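Local coordinates for protein spermidine synthase (Corynebacterium glutamicum ATCC 13032, PDB 3GJY) that probably makes spermidine by transferring an aminopropyl group from decarboxylated S-adenosylmethionine to putrescine, at residues A[55-67]-A[99-111]. Residues are numbered along the deposited sequence; the frame is centred on the assembly and turned at random. Where two conformers were deposited one is given.
Sequences SSHIVLGQPQALE and GACTMARYFADVY
Gly99 and Ala100 lie against Ser56, whose CB packs 3.8 Å from the CB of Ala100. Two residues on, at the start of the helix, Thr102 OG1 accepts a 2.7 Å hydrogen bond from Ser56 OG, while the methyl of Thr102 faces CD2 of Leu66. The bent selenomethionine Met103 brings its CE to the other methyl of Leu66, CD1. Arg105 makes the largest single contribution. With CG anti to the backbone N (chi1 173°) and the chain straight as far as NE, its guanidinium reaches the type II turn Val59–Gln62, and Pro63 CA, just after that turn, lies 3.6 Å above one of its faces. NH2 donates to Val59 O at 2.9 Å, within the guanidinium plane but above that of the carbonyl; Gln62 N bonds the same oxygen from the opposite face. NH1 meets two waters, which carry its hold to Val59 N, Pro63 O and Thr102 O, and NH2 also forms a salt bridge with Asp134. Next, the Tyr106 ring receives Leu66 CD1 over its face, 4.0 Å from the centroid, and its OH bonds Arg79. Farther along, Asp109 packs against the Pro63 ring and takes a nearly straight bond (165°) from Gln64 NE2 to the anti side of OD2. The contact thus joins the N-terminal antiparallel sheet to the first helix after the glycine-rich loop of a Rossmann-like AdoMet-dependent transferase domain, a two-domain architecture characteristic of spermidine synthases.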
ATOM      1  N   SER A  55      11.183  -2.878   7.415  1.00 16.04           N
ATOM      2  CA  SER A  55       9.775  -2.701   7.078  1.00 16.01           C
ATOM      3  C   SER A  55       9.315  -1.255   7.018  1.00 15.12           C
ATOM      4  O   SER A  55       8.408  -0.946   6.280  1.00 16.75           O
ATOM      5  CB  SER A  55       8.893  -3.518   8.001  1.00 18.47           C
ATOM      6  OG  SER A  55       9.108  -4.884   7.688  1.00 19.34           O
ATOM      7  N   SER A  56       9.881  -0.393   7.837  1.00 15.29           N
ATOM      8  CA  SER A  56       9.653   1.035   7.647  1.00 14.35           C
ATOM      9  C   SER A  56      10.870   1.844   8.108  1.00 14.20           C
ATOM     10  O   SER A  56      11.755   1.315   8.796  1.00 14.76           O
ATOM     11  CB  SER A  56       8.391   1.520   8.370  1.00 14.46           C
ATOM     12  OG  SER A  56       8.123   2.832   7.919  1.00 14.14           O
ATOM     13  N   HIS A  57      10.928   3.108   7.697  1.00 14.80           N
ATOM     14  CA  HIS A  57      11.943   4.024   8.173  1.00 14.53           C
ATOM     15  C   HIS A  57      11.298   5.366   8.384  1.00 13.83           C
ATOM     16  O   HIS A  57      10.519   5.801   7.529  1.00 14.24           O
ATOM     17  CB  HIS A  57      13.111   4.111   7.184  1.00 14.73           C
ATOM     18  CG  HIS A  57      14.186   5.014   7.662  1.00 14.95           C
ATOM     19  ND1 HIS A  57      14.112   6.385   7.512  1.00 16.66           N
ATOM     20  CD2 HIS A  57      15.322   4.766   8.355  1.00 17.35           C
ATOM     21  CE1 HIS A  57      15.154   6.938   8.102  1.00 18.99           C
ATOM     22  NE2 HIS A  57      15.911   5.978   8.594  1.00 17.00           N
ATOM     23  N   ILE A  58      11.581   5.993   9.529  1.00 13.47           N
ATOM     24  CA  ILE A  58      10.998   7.301   9.844  1.00 13.81           C
ATOM     25  C   ILE A  58      12.077   8.249  10.350  1.00 13.53           C
ATOM     26  O   ILE A  58      13.119   7.811  10.880  1.00 14.62           O
ATOM     27  CB  ILE A  58       9.881   7.213  10.881  1.00 13.39           C
ATOM     28  CG1 ILE A  58      10.377   6.618  12.209  1.00 14.48           C
ATOM     29  CG2 ILE A  58       8.721   6.375  10.317  1.00 14.65           C
ATOM     30  CD1 ILE A  58       9.291   6.542  13.311  1.00 16.65           C
ATOM     31  N   VAL A  59      11.835   9.539  10.158  1.00 13.72           N
ATOM     32  CA  VAL A  59      12.617  10.564  10.839  1.00 14.33           C
ATOM     33  C   VAL A  59      11.609  11.316  11.693  1.00 13.87           C
ATOM     34  O   VAL A  59      10.625  11.878  11.176  1.00 14.05           O
ATOM     35  CB  VAL A  59      13.291  11.504   9.834  1.00 14.79           C
ATOM     36  CG1 VAL A  59      14.021  12.620  10.603  1.00 17.63           C
ATOM     37  CG2 VAL A  59      14.265  10.738   8.893  1.00 15.88           C
ATOM     38  N   LEU A  60      11.836  11.329  12.999  1.00 14.12           N
ATOM     39  CA  LEU A  60      10.869  11.973  13.901  1.00 14.70           C
ATOM     40  C   LEU A  60      10.733  13.460  13.535  1.00 14.83           C
ATOM     41  O   LEU A  60      11.725  14.153  13.228  1.00 16.31           O
ATOM     42  CB  LEU A  60      11.326  11.836  15.363  1.00 15.04           C
ATOM     43  CG  LEU A  60      11.653  10.415  15.833  1.00 15.85           C
ATOM     44  CD1 LEU A  60      12.080  10.440  17.322  1.00 18.75           C
ATOM     45  CD2 LEU A  60      10.436   9.457  15.664  1.00 17.48           C
ATOM     46  N   GLY A  61       9.500  13.944  13.525  1.00 14.28           N
ATOM     47  CA  GLY A  61       9.225  15.339  13.205  1.00 14.84           C
ATOM     48  C   GLY A  61       9.173  15.651  11.717  1.00 15.67           C
ATOM     49  O   GLY A  61       8.862  16.795  11.344  1.00 16.87           O
ATOM     50  N   GLN A  62       9.431  14.635  10.874  1.00 15.32           N
ATOM     51  CA  GLN A  62       9.442  14.830   9.416  0.50 15.24           C
ATOM     52  C   GLN A  62       8.593  13.760   8.745  1.00 14.86           C
ATOM     53  O   GLN A  62       9.109  12.799   8.132  1.00 15.07           O
ATOM     54  CB  GLN A  62      10.861  14.816   8.847  0.50 15.76           C
ATOM     55  CG  GLN A  62      11.717  15.975   9.291  0.50 17.13           C
ATOM     56  CD  GLN A  62      13.141  15.850   8.810  0.50 21.08           C
ATOM     57  OE1 GLN A  62      13.405  15.366   7.705  0.50 23.32           O
ATOM     58  NE2 GLN A  62      14.072  16.281   9.643  0.50 23.31           N
ATOM     59  N   PRO A  63       7.264  13.927   8.849  1.00 14.56           N
ATOM     60  CA  PRO A  63       6.365  12.858   8.394  1.00 14.19           C
ATOM     61  C   PRO A  63       6.336  12.646   6.872  1.00 14.36           C
ATOM     62  O   PRO A  63       5.788  11.638   6.415  1.00 14.75           O
ATOM     63  CB  PRO A  63       4.988  13.298   8.942  1.00 15.72           C
ATOM     64  CG  PRO A  63       5.115  14.812   8.986  1.00 16.22           C
ATOM     65  CD  PRO A  63       6.530  15.106   9.368  1.00 14.50           C
ATOM     66  N   GLN A  64       6.902  13.579   6.095  1.00 14.32           N
ATOM     67  CA  GLN A  64       6.984  13.359   4.651  1.00 15.03           C
ATOM     68  C   GLN A  64       8.293  12.710   4.174  1.00 15.56           C
ATOM     69  O   GLN A  64       8.448  12.471   2.973  1.00 17.48           O
ATOM     70  CB  GLN A  64       6.664  14.645   3.900  1.00 15.55           C
ATOM     71  CG  GLN A  64       5.170  14.980   3.973  1.00 15.51           C
ATOM     72  CD  GLN A  64       4.813  16.193   3.111  1.00 17.13           C
ATOM     73  OE1 GLN A  64       5.230  16.291   1.937  1.00 19.88           O
ATOM     74  NE2 GLN A  64       4.005  17.091   3.669  1.00 18.59           N
ATOM     75  N   ALA A  65       9.208  12.406   5.101  1.00 15.20           N
ATOM     76  CA  ALA A  65      10.480  11.778   4.723  1.00 14.48           C
ATOM     77  C   ALA A  65      10.338  10.271   4.646  1.00 14.74           C
ATOM     78  O   ALA A  65      10.083   9.613   5.666  1.00 14.80           O
ATOM     79  CB  ALA A  65      11.584  12.154   5.712  1.00 14.89           C
ATOM     80  N   LEU A  66      10.474   9.734   3.429  1.00 14.60           N
ATOM     81  CA  LEU A  66      10.316   8.291   3.179  1.00 15.73           C
ATOM     82  C   LEU A  66      11.578   7.711   2.589  1.00 16.08           C
ATOM     83  O   LEU A  66      12.105   8.292   1.632  1.00 19.12           O
ATOM     84  CB  LEU A  66       9.162   8.038   2.194  1.00 15.18           C
ATOM     85  CG  LEU A  66       7.754   8.544   2.615  1.00 14.22           C
ATOM     86  CD1 LEU A  66       6.773   8.449   1.431  1.00 15.99           C
ATOM     87  CD2 LEU A  66       7.214   7.795   3.841  1.00 14.75           C
ATOM     88  N   GLU A  67      11.997   6.552   3.078  1.00 16.88           N
ATOM     89  CA  GLU A  67      13.213   5.908   2.558  1.00 18.32           C
ATOM     90  C   GLU A  67      12.967   4.642   1.765  1.00 18.09           C
ATOM     91  O   GLU A  67      13.791   4.231   0.946  1.00 21.42           O
ATOM     92  CB  GLU A  67      14.287   5.715   3.637  1.00 19.50           C
ATOM     93  CG  GLU A  67      14.977   7.048   3.895  1.00 22.43           C
ATOM     94  CD  GLU A  67      16.122   6.993   4.873  1.00 25.56           C
ATOM     95  OE1 GLU A  67      16.715   5.906   5.087  1.00 27.98           O
ATOM     96  OE2 GLU A  67      16.424   8.083   5.432  1.00 29.92           O
ATOM     97  N   GLY A  99       3.499  -0.935   7.600  1.00 21.67           N
ATOM     98  CA  GLY A  99       4.521  -0.973   8.630  1.00 21.18           C
ATOM     99  C   GLY A  99       4.681   0.356   9.334  1.00 20.37           C
ATOM    100  O   GLY A  99       4.832   1.406   8.694  1.00 21.36           O
ATOM    101  N   ALA A 100       4.639   0.266  10.659  1.00 21.03           N
ATOM    102  CA  ALA A 100       4.742   1.359  11.558  1.00 17.80           C
ATOM    103  C   ALA A 100       3.688   2.463  11.396  1.00 15.12           C
ATOM    104  O   ALA A 100       3.899   3.532  11.938  1.00 14.19           O
ATOM    105  CB  ALA A 100       6.182   1.981  11.463  1.00 19.51           C
ATOM    106  N   CYS A 101       2.620   2.243  10.609  1.00 13.18           N
ATOM    107  CA  CYS A 101       1.699   3.332  10.235  1.00 12.67           C
ATOM    108  C   CYS A 101       2.354   4.487   9.483  1.00 12.75           C
ATOM    109  O   CYS A 101       1.830   5.599   9.478  1.00 12.52           O
ATOM    110  CB  CYS A 101       0.975   3.888  11.470  1.00 13.57           C
ATOM    111  SG  CYS A 101      -0.067   2.696  12.334  1.00 16.10           S
ATOM    112  N   THR A 102       3.496   4.224   8.844  1.00 12.18           N
ATOM    113  CA  THR A 102       4.246   5.298   8.206  1.00 11.89           C
ATOM    114  C   THR A 102       3.533   5.904   6.997  1.00 11.49           C
ATOM    115  O   THR A 102       3.546   7.139   6.829  1.00 11.60           O
ATOM    116  CB  THR A 102       5.629   4.789   7.863  1.00 12.25           C
ATOM    117  OG1 THR A 102       6.245   4.340   9.093  1.00 12.91           O
ATOM    118  CG2 THR A 102       6.499   5.853   7.112  1.00 14.14           C
HETATM  119  N   MSE A 103       2.930   5.082   6.134  1.00 12.66           N
HETATM  120  CA  MSE A 103       2.166   5.624   5.018  0.50 12.20           C
HETATM  121  C   MSE A 103       0.975   6.484   5.515  1.00 12.38           C
HETATM  122  O   MSE A 103       0.676   7.544   4.969  1.00 13.26           O
HETATM  123  CB  MSE A 103       1.665   4.459   4.148  0.50 12.90           C
HETATM  124  CG  MSE A 103       1.308   4.823   2.741  0.50 13.85           C
HETATM  125 SE   MSE A 103       2.826   4.927   1.443  0.40 14.13          SE
HETATM  126  CE  MSE A 103       3.340   6.820   1.700  0.50 14.37           C
ATOM    127  N   ALA A 104       0.272   5.996   6.544  1.00 11.32           N
ATOM    128  CA  ALA A 104      -0.832   6.748   7.153  1.00 11.08           C
ATOM    129  C   ALA A 104      -0.363   8.113   7.673  1.00 11.11           C
ATOM    130  O   ALA A 104      -1.014   9.156   7.469  1.00 11.34           O
ATOM    131  CB  ALA A 104      -1.537   5.919   8.255  1.00 11.75           C
ATOM    132  N   ARG A 105       0.774   8.082   8.364  1.00 10.25           N
ATOM    133  CA  ARG A 105       1.420   9.291   8.902  1.00 11.43           C
ATOM    134  C   ARG A 105       1.775  10.283   7.776  1.00 10.83           C
ATOM    135  O   ARG A 105       1.618  11.510   7.909  1.00 11.84           O
ATOM    136  CB  ARG A 105       2.662   8.831   9.672  1.00 11.83           C
ATOM    137  CG  ARG A 105       3.610   9.932  10.184  1.00 11.32           C
ATOM    138  CD  ARG A 105       4.728   9.242  10.954  1.00 11.41           C
ATOM    139  NE  ARG A 105       5.800  10.131  11.411  1.00 12.17           N
ATOM    140  CZ  ARG A 105       6.993  10.240  10.837  1.00 11.98           C
ATOM    141  NH1 ARG A 105       7.279   9.597   9.701  1.00 12.68           N
ATOM    142  NH2 ARG A 105       7.903  10.988  11.431  1.00 12.77           N
ATOM    143  N   TYR A 106       2.256   9.736   6.657  1.00 10.74           N
ATOM    144  CA  TYR A 106       2.596  10.554   5.500  1.00 10.80           C
ATOM    145  C   TYR A 106       1.358  11.268   4.943  1.00 11.66           C
ATOM    146  O   TYR A 106       1.341  12.499   4.775  1.00 11.75           O
ATOM    147  CB  TYR A 106       3.219   9.635   4.431  1.00 12.03           C
ATOM    148  CG  TYR A 106       3.518  10.354   3.150  1.00 11.23           C
ATOM    149  CD1 TYR A 106       4.740  11.014   2.963  1.00 12.69           C
ATOM    150  CD2 TYR A 106       2.589  10.397   2.124  1.00 11.48           C
ATOM    151  CE1 TYR A 106       5.015  11.694   1.782  1.00 14.04           C
ATOM    152  CE2 TYR A 106       2.833  11.101   0.941  1.00 13.56           C
ATOM    153  CZ  TYR A 106       4.053  11.756   0.782  1.00 14.07           C
ATOM    154  OH  TYR A 106       4.301  12.435  -0.386  1.00 16.63           O
ATOM    155  N   PHE A 107       0.305  10.479   4.653  1.00 11.14           N
ATOM    156  CA  PHE A 107      -0.896  11.081   4.082  1.00 11.09           C
ATOM    157  C   PHE A 107      -1.577  12.021   5.049  1.00 11.89           C
ATOM    158  O   PHE A 107      -2.195  13.003   4.635  1.00 11.64           O
ATOM    159  CB  PHE A 107      -1.887  10.029   3.560  1.00 11.94           C
ATOM    160  CG  PHE A 107      -1.439   9.392   2.279  1.00 10.95           C
ATOM    161  CD1 PHE A 107      -1.393  10.123   1.120  1.00 12.63           C
ATOM    162  CD2 PHE A 107      -0.957   8.098   2.270  1.00 14.06           C
ATOM    163  CE1 PHE A 107      -0.945   9.537  -0.074  1.00 13.71           C
ATOM    164  CE2 PHE A 107      -0.480   7.514   1.088  1.00 14.24           C
ATOM    165  CZ  PHE A 107      -0.481   8.247  -0.088  1.00 12.40           C
ATOM    166  N   ALA A 108      -1.493  11.713   6.339  1.00 11.40           N
ATOM    167  CA  ALA A 108      -2.091  12.614   7.344  1.00 11.71           C
ATOM    168  C   ALA A 108      -1.418  14.002   7.317  1.00 11.63           C
ATOM    169  O   ALA A 108      -2.074  15.032   7.564  1.00 12.43           O
ATOM    170  CB  ALA A 108      -2.024  12.021   8.722  1.00 11.65           C
ATOM    171  N   ASP A 109      -0.121  14.035   6.996  1.00 11.98           N
ATOM    172  CA  ASP A 109       0.552  15.332   6.932  1.00 12.41           C
ATOM    173  C   ASP A 109       0.311  16.070   5.604  1.00 13.33           C
ATOM    174  O   ASP A 109       0.083  17.290   5.579  1.00 14.31           O
ATOM    175  CB  ASP A 109       2.057  15.169   7.154  1.00 12.81           C
ATOM    176  CG  ASP A 109       2.733  16.501   7.412  1.00 14.09           C
ATOM    177  OD1 ASP A 109       2.438  17.110   8.464  1.00 16.40           O
ATOM    178  OD2 ASP A 109       3.540  16.935   6.565  1.00 17.24           O
ATOM    179  N   VAL A 110       0.351  15.313   4.507  1.00 12.51           N
ATOM    180  CA  VAL A 110       0.096  15.892   3.181  1.00 13.47           C
ATOM    181  C   VAL A 110      -1.336  16.444   3.081  1.00 13.35           C
ATOM    182  O   VAL A 110      -1.555  17.528   2.510  1.00 15.27           O
ATOM    183  CB  VAL A 110       0.336  14.861   2.084  1.00 13.10           C
ATOM    184  CG1 VAL A 110      -0.086  15.389   0.693  1.00 14.70           C
ATOM    185  CG2 VAL A 110       1.823  14.499   2.068  1.00 14.42           C
ATOM    186  N   TYR A 111      -2.272  15.707   3.677  1.00 12.98           N
ATOM    187  CA  TYR A 111      -3.681  16.049   3.654  1.00 13.08           C
ATOM    188  C   TYR A 111      -4.146  16.185   5.092  1.00 13.22           C
ATOM    189  O   TYR A 111      -4.600  15.217   5.712  1.00 12.77           O
ATOM    190  CB  TYR A 111      -4.447  14.945   2.923  1.00 13.13           C
ATOM    191  CG  TYR A 111      -4.013  14.718   1.488  1.00 12.10           C
ATOM    192  CD1 TYR A 111      -4.167  15.743   0.531  1.00 13.73           C
ATOM    193  CD2 TYR A 111      -3.468  13.496   1.091  1.00 13.59           C
ATOM    194  CE1 TYR A 111      -3.770  15.577  -0.802  1.00 12.04           C
ATOM    195  CE2 TYR A 111      -3.069  13.285  -0.253  1.00 14.32           C
ATOM    196  CZ  TYR A 111      -3.222  14.342  -1.193  1.00 12.71           C
ATOM    197  OH  TYR A 111      -2.878  14.131  -2.497  1.00 13.66           O
TER
HETATM  198  O   HOH W   1       9.764  10.212   8.313  1.00 13.94           O
HETATM  199  O   HOH W   2       5.479   9.128   7.598  1.00 13.70           O
HETATM  200  O   HOH W   3       6.090  14.498  -0.029  1.00 28.71           O